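Local coordinates for shikimate 5-dehydrogenase (Mycobacterium fortuitum subsp. fortuitum DSM 46621, PDB 4XIJ), which probably catalyses the NADP-dependent interconversion of 3-dehydroshikimate and shikimate, the fourth of seven steps on the route to chorismate, at residues D12-A17 and P42-E47; Y36-L41 and P264-A269; S21-S26 and S71-G76. All blocks are in the same frame, centred on the assembly; numbering follows the deposited sequence.

Interaction 1 (D12-A17 and P42-E47); sequences DSRKAA and PSWTYE
The carbonyl oxygen of Ala-16 is gripped from three quarters: Glu-47 N bonds to Ala-16 O at 3.0 Å, water 3 donates to the same oxygen, and the CA-H of Tyr-46 leans on it. It sits in the parallel pairing of strand 15-20 with strand 45-50, the two strands of a beta-alpha-beta unit whose crossover is helix 28-38, with 45-50 at the edge of the sheet. Ala-16 N in turn donates to Thr-45 O, and Thr-45 N to Arg-14 O, so Ala-16 and Thr-45 each bridge two residues of the other strand.

On the face carrying Lys-15, Thr-45 and Glu-47 a polar cluster lies over the backbone. The lysine chain folds at its last two torsions and runs alongside Thr-45, which brings Lys-15 NZ to 3.1 Å from Thr-45 OG1. Thr-45 OG1 donates to water 3 at 2.7 Å, and that water also gives a proton to Glu-47 OE1. Lys-15 NZ and Glu-47 OE1 stay 4.1 Å apart, too far for a salt bridge, and water 2 links them.

Just before the strands begin, the aliphatic start of Arg-14 lies over one face of Trp-44. Its CB makes a CH-pi contact with the six-membered ring, 3.6 Å from the centroid and 14° off the normal, while CG presses on CZ2. With CG beside its own backbone N (chi1 -59°) and two further bends, the chain turns its guanidinium 56° to the indole, and Arg-14 NE reaches Glu-66 O. Tyr-36 meets Trp-44 edge to face.

Ala-16 and Tyr-46 point to the other side of the sheet, toward helix 28-38. Ala-17 CA lies over one face of the tyrosine ring, offset toward its rim, and Tyr-46 CD2 rests 3.5 Å from Ala-16 CB.

Interaction 2 (Y36-L41 and P264-A269); sequences YRALGL and PAPKEA. With EDO (1,2-ethanediol), chain C.
The pyrrolidine ring of Pro-266 turns its CB, CG and CD carbons to Ala-38 and Leu-39. Pro-266 CB lies 3.8 Å from Ala-38 CB, Pro-266 CG is 4.0 Å from Leu-39 CG, and Pro-266 CD reaches toward Leu-39 CD1, with Leu-39 and Pro-266 crossing at about a right angle. The other branch of Leu-39, CD2, meets the backbone oxygen Pro-264 O.

The two alanines meet methyl to methyl. Ala-38 CB and Ala-269 CB are 3.4 Å apart, closer than normal van der Waals contact, and allow the end of one helix and the start of another to come near. Helix 28-38 is closed just beyond by a Schellman motif: Leu-41 N bonds back to Tyr-36 O at 2.8 Å and Gly-40 N to Arg-37 O at 3.1 Å, and Gly-40 adopts the positive phi.

Pro-266, centre of an inverse gamma turn, is the N-cap of helix 267-272. A 1,2-ethanediol, probably from the crystallisation liquor, accepts from two amides of the first turn: Lys-267 N gives to O2 and Glu-268 N to O1, each at 2.9 Å.

The contact brings the C-terminal end of the chain back to the substrate-binding domain. Tyr-36 rests on Phe-260 and Thr-261 at the end of helix 246-261, Leu-39 and Leu-41 pack on Met-263 in the following loop, and helix 267-272 starts beside the close of helix 28-38.

Interaction 3 (S21-S26 and S71-G76); sequences SPITHS and SVTMPG. With SO4 (sulfate ion), chain F; SO4 (sulfate ion), chain E.
Thr-73 carries OG1 anti to its backbone N (chi1 -171°), which sends the hydroxyl to two sulfates and leaves CG2 to meet Ile-23. The isoleucine likewise swings CG1 opposite its own backbone N, and the tip of that branch, Ile-23 CD1, arrives obliquely at 3.7 Å from Thr-73 CG2. In the substrate-binding domain of the shikimate dehydrogenase fold, the first segment is the loop after strand 15-20 and the second the end of strand 67-72 with the loop after it; the two strands are parallel neighbours, and each loop carries a cis proline, Pro-22 and Pro-75.

One direct hydrogen bond joins the loops. Ser-21 N donates to Met-74 O at 2.9 Å with an N-H...O angle of 171°, lying in the carbonyl plane on a lone pair. The same oxygen receives a proton from water 4, which also donates to Pro-22 O, so Met-74 O is held by two donors. Within its own loop Thr-73 O takes Gly-76 N and closes the turn around the cis proline.

Both sulfates probably come from the crystallisation liquor. Thr-73 OG1 stands between them, 2.9 Å from O3 of the chain F ion and equally far from O2 of the chain E ion. From the other loop His-25 uses the edge of its ring: ND1 points at O1 of the chain F ion, 2.7 Å away and nearly straight at 173°. Lys-77 NZ and Asn-98 ND2 also take part in binding sulfate. Such a gathering of donors is consistent with the shikimate pocket expected here in this family.

Ser-26 ends its loop by capping Ser-28 N through OG at the start of helix 28-38. Beyond the pocket, Pro-75 packs on Ser-21, with Pro-75 CD 3.4 Å from Ser-21 O.

Interactions 1 and 3 lie in the substrate-binding domain, and interaction 2 brings the C-terminal part of the chain against it. Interactions 1 and 3, with centres about 18 Å apart, share one sheet: Ala-17 O lies 2.8 Å from Ser-71 N, a probable hydrogen bond between strands 15-20 and 67-72, and Tyr-46 OH bonds to Ser-71 OG at 2.6 Å. Interaction 2 sits on the helix side of interaction 1, their centres about 14 Å apart, and Tyr-36 joins them, with its CD2 3.7 Å from Trp-44 CB. Interactions 2 and 3 do not touch; their nearest atoms are about 7 Å apart. Both sulfates lie at interaction 3, in the probable substrate pocket; interactions 1 and 2 hold none.

Interaction 1 (D12-A17 and P42-E47)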
loop_
_atom_site.group_PDB
_atom_site.type_symbol
_atom_site.label_atom_id
_atom_site.label_comp_id
_atom_site.label_asym_id
_atom_site.label_seq_id
_atom_site.Cartn_x
_atom_site.Cartn_y
_atom_site.Cartn_z
ATOM N N ASP A 12 6.957 3.482 31.105
ATOM C CA ASP A 12 6.167 2.419 30.517
ATOM C C ASP A 12 6.403 2.393 29.018
ATOM O O ASP A 12 6.915 3.362 28.406
ATOM C CB ASP A 12 4.676 2.607 30.783
ATOM C CG ASP A 12 4.295 2.322 32.214
ATOM O OD1 ASP A 12 5.091 1.687 32.936
ATOM O OD2 ASP A 12 3.176 2.736 32.614
ATOM N N SER A 13 6.036 1.270 28.423
ATOM C CA SER A 13 6.200 1.138 26.996
ATOM C C SER A 13 5.123 0.255 26.429
ATOM O O SER A 13 4.344 -0.398 27.156
ATOM C CB SER A 13 7.568 0.562 26.658
ATOM O OG SER A 13 7.711 -0.706 27.266
ATOM N N ARG A 14 5.107 0.227 25.105
ATOM C CA ARG A 14 4.076 -0.492 24.367
ATOM C C ARG A 14 4.712 -1.481 23.402
ATOM O O ARG A 14 5.904 -1.421 23.132
ATOM C CB ARG A 14 3.188 0.500 23.617
ATOM C CG ARG A 14 2.481 1.522 24.509
ATOM C CD ARG A 14 1.565 0.915 25.582
ATOM N NE ARG A 14 0.448 0.119 25.038
ATOM C CZ ARG A 14 -0.716 0.627 24.601
ATOM N NH1 ARG A 14 -0.936 1.936 24.633
ATOM N NH2 ARG A 14 -1.679 -0.176 24.150
ATOM N N LYS A 15 3.909 -2.428 22.918
ATOM C CA LYS A 15 4.357 -3.467 22.013
ATOM C C LYS A 15 3.600 -3.415 20.703
ATOM O O LYS A 15 2.368 -3.211 20.664
ATOM C CB LYS A 15 4.155 -4.848 22.629
ATOM C CG LYS A 15 4.878 -4.996 24.008
ATOM C CD LYS A 15 4.862 -6.444 24.456
ATOM C CE LYS A 15 5.933 -7.229 23.671
ATOM N NZ LYS A 15 7.353 -6.849 24.048
ATOM N N ALA A 16 4.355 -3.637 19.637
ATOM C CA ALA A 16 3.785 -3.748 18.298
ATOM C C ALA A 16 4.478 -4.863 17.526
ATOM O O ALA A 16 5.526 -5.378 17.955
ATOM C CB ALA A 16 3.877 -2.381 17.536
ATOM N N ALA A 17 3.933 -5.228 16.380
ATOM C CA ALA A 17 4.548 -6.269 15.566
ATOM C C ALA A 17 4.020 -6.213 14.155
ATOM O O ALA A 17 2.955 -5.612 13.890
ATOM C CB ALA A 17 4.277 -7.680 16.134
ATOM N N PRO A 42 11.976 5.127 23.034
ATOM C CA PRO A 42 12.986 4.102 22.678
ATOM C C PRO A 42 12.747 2.738 23.341
ATOM O O PRO A 42 13.422 1.768 22.990
ATOM C CB PRO A 42 14.288 4.731 23.171
ATOM C CG PRO A 42 13.811 5.592 24.356
ATOM C CD PRO A 42 12.549 6.218 23.867
ATOM N N SER A 43 11.807 2.640 24.289
ATOM C CA SER A 43 11.595 1.311 24.853
ATOM C C SER A 43 10.371 0.611 24.290
ATOM O O SER A 43 10.084 -0.520 24.695
ATOM C CB SER A 43 11.539 1.360 26.381
ATOM O OG SER A 43 10.451 2.132 26.809
ATOM N N TRP A 44 9.650 1.238 23.351
ATOM C CA TRP A 44 8.620 0.475 22.631
ATOM C C TRP A 44 9.284 -0.618 21.813
ATOM O O TRP A 44 10.409 -0.440 21.280
ATOM C CB TRP A 44 7.831 1.391 21.706
ATOM C CG TRP A 44 6.802 2.270 22.417
ATOM C CD1 TRP A 44 6.871 2.802 23.685
ATOM C CD2 TRP A 44 5.591 2.713 21.852
ATOM N NE1 TRP A 44 5.731 3.533 23.951
ATOM C CE2 TRP A 44 4.938 3.512 22.829
ATOM C CE3 TRP A 44 4.974 2.515 20.607
ATOM C CZ2 TRP A 44 3.699 4.112 22.597
ATOM C CZ3 TRP A 44 3.722 3.140 20.376
ATOM C CH2 TRP A 44 3.096 3.897 21.381
ATOM N N THR A 45 8.601 -1.751 21.683
ATOM C CA THR A 45 9.175 -2.838 20.898
ATOM C C THR A 45 8.352 -3.091 19.628
ATOM O O THR A 45 7.151 -2.800 19.576
ATOM C CB THR A 45 9.274 -4.128 21.713
ATOM O OG1 THR A 45 7.972 -4.494 22.204
ATOM C CG2 THR A 45 10.245 -3.936 22.881
ATOM N N TYR A 46 9.007 -3.643 18.615
ATOM C CA TYR A 46 8.348 -3.969 17.358
ATOM C C TYR A 46 8.946 -5.247 16.831
ATOM O O TYR A 46 10.100 -5.237 16.392
ATOM C CB TYR A 46 8.498 -2.829 16.337
ATOM C CG TYR A 46 7.487 -2.930 15.238
ATOM C CD1 TYR A 46 7.575 -3.957 14.321
ATOM C CD2 TYR A 46 6.439 -2.011 15.121
ATOM C CE1 TYR A 46 6.671 -4.100 13.334
ATOM C CE2 TYR A 46 5.463 -2.141 14.078
ATOM C CZ TYR A 46 5.621 -3.222 13.193
ATOM O OH TYR A 46 4.811 -3.441 12.147
ATOM N N GLU A 47 8.200 -6.339 16.882
ATOM C CA GLU A 47 8.760 -7.603 16.453
ATOM C C GLU A 47 8.134 -8.154 15.179
ATOM O O GLU A 47 7.183 -7.585 14.675
ATOM C CB GLU A 47 8.664 -8.624 17.564
ATOM C CG GLU A 47 7.308 -8.945 18.031
ATOM C CD GLU A 47 7.379 -9.606 19.422
ATOM O OE1 GLU A 47 7.262 -8.892 20.443
ATOM O OE2 GLU A 47 7.604 -10.828 19.491
HETATM O O HOH W 1 7.330 5.080 26.359
HETATM O O HOH W 2 9.479 -8.019 21.816
HETATM O O HOH W 3 6.734 -6.082 20.356
#

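Interaction 2 (Y36-L41 and P264-A269)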
loop_
_atom_site.group_PDB
_atom_site.type_symbol
_atom_site.label_atom_id
_atom_site.label_comp_id
_atom_site.label_asym_id
_atom_site.label_seq_id
_atom_site.Cartn_x
_atom_site.Cartn_y
_atom_site.Cartn_z
ATOM N N TYR A 36 9.840 5.435 16.403
ATOM C CA TYR A 36 9.677 5.499 17.841
ATOM C C TYR A 36 10.888 6.136 18.501
ATOM O O TYR A 36 10.732 6.925 19.432
ATOM C CB TYR A 36 9.447 4.109 18.467
ATOM C CG TYR A 36 8.243 3.332 17.917
ATOM C CD1 TYR A 36 7.206 3.953 17.169
ATOM C CD2 TYR A 36 8.173 1.931 18.077
ATOM C CE1 TYR A 36 6.156 3.164 16.651
ATOM C CE2 TYR A 36 7.122 1.176 17.594
ATOM C CZ TYR A 36 6.136 1.796 16.867
ATOM O OH TYR A 36 5.149 1.019 16.350
ATOM N N ARG A 37 12.082 5.844 18.006
ATOM C CA ARG A 37 13.283 6.461 18.576
ATOM C C ARG A 37 13.270 7.994 18.348
ATOM O O ARG A 37 13.533 8.765 19.277
ATOM C CB ARG A 37 14.521 5.804 17.945
ATOM C CG ARG A 37 14.704 4.400 18.439
ATOM C CD ARG A 37 15.683 3.562 17.590
ATOM N NE ARG A 37 15.634 2.189 18.068
ATOM C CZ ARG A 37 16.186 1.139 17.464
ATOM N NH1 ARG A 37 16.893 1.268 16.340
ATOM N NH2 ARG A 37 16.049 -0.079 17.996
ATOM N N ALA A 38 12.873 8.432 17.147
ATOM C CA ALA A 38 12.776 9.857 16.855
ATOM C C ALA A 38 11.697 10.570 17.700
ATOM O O ALA A 38 11.843 11.753 18.041
ATOM C CB ALA A 38 12.509 10.060 15.365
ATOM N N LEU A 39 10.651 9.821 18.061
ATOM C CA LEU A 39 9.551 10.344 18.885
ATOM C C LEU A 39 9.821 10.252 20.380
ATOM O O LEU A 39 8.979 10.660 21.178
ATOM C CB LEU A 39 8.261 9.564 18.576
ATOM C CG LEU A 39 7.698 9.817 17.175
ATOM C CD1 LEU A 39 6.619 8.826 16.898
ATOM C CD2 LEU A 39 7.202 11.243 16.976
ATOM N N GLY A 40 10.994 9.762 20.783
ATOM C CA GLY A 40 11.291 9.680 22.201
ATOM C C GLY A 40 10.649 8.527 22.923
ATOM O O GLY A 40 10.474 8.547 24.162
ATOM N N LEU A 41 10.358 7.471 22.161
ATOM C CA LEU A 41 9.808 6.210 22.710
ATOM C C LEU A 41 10.755 5.034 22.486
ATOM O O LEU A 41 10.380 4.026 21.849
ATOM C CB LEU A 41 8.464 5.895 22.049
ATOM C CG LEU A 41 7.457 7.041 22.119
ATOM C CD1 LEU A 41 6.286 6.798 21.100
ATOM C CD2 LEU A 41 6.930 7.173 23.561
ATOM N N PRO A 264 2.464 13.110 15.330
ATOM C CA PRO A 264 2.785 13.285 13.903
ATOM C C PRO A 264 3.995 12.448 13.492
ATOM O O PRO A 264 4.952 12.307 14.272
ATOM C CB PRO A 264 3.079 14.772 13.794
ATOM C CG PRO A 264 2.281 15.367 14.945
ATOM C CD PRO A 264 2.447 14.384 16.052
ATOM N N ALA A 265 3.928 11.829 12.313
ATOM C CA ALA A 265 5.037 10.986 11.861
ATOM C C ALA A 265 6.330 11.794 11.780
ATOM O O ALA A 265 6.335 12.888 11.270
ATOM C CB ALA A 265 4.709 10.319 10.501
ATOM N N PRO A 266 7.446 11.239 12.271
ATOM C CA PRO A 266 8.737 11.936 12.175
ATOM C C PRO A 266 9.298 11.622 10.794
ATOM O O PRO A 266 10.005 10.632 10.587
ATOM C CB PRO A 266 9.562 11.305 13.305
ATOM C CG PRO A 266 9.025 9.872 13.382
ATOM C CD PRO A 266 7.535 9.985 13.027
ATOM N N LYS A 267 8.948 12.450 9.830
ATOM C CA LYS A 267 9.132 12.010 8.437
ATOM C C LYS A 267 10.597 11.925 8.021
ATOM O O LYS A 267 10.965 10.995 7.293
ATOM C CB LYS A 267 8.368 12.912 7.454
ATOM C CG LYS A 267 6.864 12.894 7.682
ATOM C CD LYS A 267 6.065 13.558 6.573
ATOM C CE LYS A 267 4.597 13.261 6.759
ATOM N NZ LYS A 267 3.728 13.827 5.659
ATOM N N GLU A 268 11.452 12.858 8.461
ATOM C CA GLU A 268 12.850 12.795 8.051
ATOM C C GLU A 268 13.501 11.569 8.658
ATOM O O GLU A 268 14.352 10.908 8.026
ATOM C CB GLU A 268 13.611 14.077 8.422
ATOM C CG GLU A 268 13.325 15.234 7.421
ATOM C CD GLU A 268 13.890 14.997 5.996
ATOM O OE1 GLU A 268 15.132 15.241 5.800
ATOM O OE2 GLU A 268 13.115 14.606 5.087
ATOM N N ALA A 269 13.162 11.262 9.906
ATOM C CA ALA A 269 13.765 10.091 10.572
ATOM C C ALA A 269 13.334 8.821 9.828
ATOM O O ALA A 269 14.141 7.914 9.624
ATOM C CB ALA A 269 13.344 10.050 12.022
HETATM C C1 EDO C . 10.496 15.609 9.443
HETATM O O1 EDO C . 11.246 14.965 10.414
HETATM C C2 EDO C . 9.364 16.184 10.227
HETATM O O2 EDO C . 8.249 15.307 10.048
#

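Interaction 3 (S21-S26 and S71-G76)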
loop_
_atom_site.group_PDB
_atom_site.type_symbol
_atom_site.label_atom_id
_atom_site.label_comp_id
_atom_site.label_asym_id
_atom_site.label_seq_id
_atom_site.Cartn_x
_atom_site.Cartn_y
_atom_site.Cartn_z
ATOM N N SER A 21 3.487 -14.080 6.484
ATOM C CA SER A 21 4.283 -15.242 6.136
ATOM C C SER A 21 4.414 -15.314 4.614
ATOM O O SER A 21 3.432 -15.508 3.917
ATOM C CB SER A 21 3.647 -16.502 6.703
ATOM O OG SER A 21 4.387 -17.644 6.291
ATOM N N PRO A 22 5.628 -15.138 4.089
ATOM C CA PRO A 22 6.886 -14.946 4.826
ATOM C C PRO A 22 6.999 -13.551 5.461
ATOM O O PRO A 22 6.331 -12.586 5.049
ATOM C CB PRO A 22 7.951 -15.179 3.735
ATOM C CG PRO A 22 7.285 -14.745 2.484
ATOM C CD PRO A 22 5.855 -15.240 2.633
ATOM N N ILE A 23 7.837 -13.440 6.484
ATOM C CA ILE A 23 7.832 -12.213 7.271
ATOM C C ILE A 23 9.198 -11.509 7.280
ATOM O O ILE A 23 9.381 -10.493 7.956
ATOM C CB ILE A 23 7.324 -12.546 8.733
ATOM C CG1 ILE A 23 6.747 -11.321 9.417
ATOM C CG2 ILE A 23 8.399 -13.218 9.559
ATOM C CD1 ILE A 23 5.781 -10.564 8.591
ATOM N N THR A 24 10.140 -12.017 6.500
ATOM C CA THR A 24 11.496 -11.454 6.475
ATOM C C THR A 24 11.708 -10.207 5.632
ATOM O O THR A 24 12.618 -9.409 5.920
ATOM C CB THR A 24 12.510 -12.502 5.982
ATOM O OG1 THR A 24 12.037 -13.089 4.769
ATOM C CG2 THR A 24 12.670 -13.582 7.022
ATOM N N HIS A 25 10.870 -10.006 4.619
ATOM C CA HIS A 25 11.020 -8.868 3.703
ATOM C C HIS A 25 10.451 -7.574 4.280
ATOM O O HIS A 25 10.899 -6.499 3.923
ATOM C CB HIS A 25 10.337 -9.171 2.364
ATOM C CG HIS A 25 10.547 -8.116 1.321
ATOM N ND1 HIS A 25 9.675 -7.060 1.141
ATOM C CD2 HIS A 25 11.544 -7.940 0.419
ATOM C CE1 HIS A 25 10.119 -6.288 0.159
ATOM N NE2 HIS A 25 11.242 -6.813 -0.308
ATOM N N SER A 26 9.487 -7.667 5.187
ATOM C CA SER A 26 8.799 -6.475 5.631
ATOM C C SER A 26 9.764 -5.456 6.201
ATOM O O SER A 26 10.660 -5.801 6.988
ATOM C CB SER A 26 7.743 -6.825 6.684
ATOM O OG SER A 26 7.116 -5.644 7.166
ATOM N N SER A 71 1.024 -4.263 12.323
ATOM C CA SER A 71 1.030 -4.238 10.878
ATOM C C SER A 71 0.744 -5.651 10.390
ATOM O O SER A 71 1.177 -6.608 11.019
ATOM C CB SER A 71 2.380 -3.743 10.368
ATOM O OG SER A 71 2.683 -2.453 10.941
ATOM N N VAL A 72 0.038 -5.783 9.289
ATOM C CA VAL A 72 -0.290 -7.125 8.805
ATOM C C VAL A 72 0.088 -7.178 7.347
ATOM O O VAL A 72 -0.279 -6.295 6.562
ATOM C CB VAL A 72 -1.786 -7.445 8.968
ATOM C CG1 VAL A 72 -2.104 -8.841 8.377
ATOM C CG2 VAL A 72 -2.215 -7.396 10.458
ATOM N N THR A 73 0.826 -8.198 6.962
ATOM C CA THR A 73 1.137 -8.343 5.549
ATOM C C THR A 73 0.590 -9.687 5.053
ATOM O O THR A 73 -0.151 -10.372 5.775
ATOM C CB THR A 73 2.673 -8.166 5.316
ATOM O OG1 THR A 73 2.918 -8.102 3.908
ATOM C CG2 THR A 73 3.536 -9.308 5.954
ATOM N N MET A 74 0.889 -10.036 3.804
ATOM C CA MET A 74 0.410 -11.305 3.220
ATOM C C MET A 74 0.839 -12.474 4.120
ATOM O O MET A 74 1.987 -12.481 4.604
ATOM C CB MET A 74 0.971 -11.463 1.807
ATOM C CG MET A 74 0.344 -10.504 0.832
ATOM S SD MET A 74 1.055 -8.820 0.814
ATOM C CE MET A 74 2.776 -9.143 0.468
ATOM N N PRO A 75 -0.042 -13.470 4.354
ATOM C CA PRO A 75 -1.353 -13.699 3.747
ATOM C C PRO A 75 -2.508 -13.256 4.646
ATOM O O PRO A 75 -3.607 -13.747 4.465
ATOM C CB PRO A 75 -1.367 -15.224 3.571
ATOM C CG PRO A 75 -0.675 -15.704 4.838
ATOM C CD PRO A 75 0.410 -14.657 5.118
ATOM N N GLY A 76 -2.256 -12.385 5.602
ATOM C CA GLY A 76 -3.210 -12.143 6.666
ATOM C C GLY A 76 -4.145 -10.947 6.521
ATOM O O GLY A 76 -4.908 -10.670 7.454
HETATM S S SO4 F . 6.258 -7.230 2.481
HETATM O O1 SO4 F . 7.498 -6.473 2.686
HETATM O O2 SO4 F . 6.450 -8.227 1.436
HETATM O O3 SO4 F . 5.750 -7.784 3.731
HETATM O O4 SO4 F . 5.270 -6.270 1.974
HETATM S S SO4 E . 2.152 -4.272 3.599
HETATM O O1 SO4 E . 3.210 -3.530 2.862
HETATM O O2 SO4 E . 2.003 -5.587 2.902
HETATM O O3 SO4 E . 2.516 -4.516 5.025
HETATM O O4 SO4 E . 1.006 -3.355 3.678
HETATM O O HOH W 4 4.344 -11.988 3.189
#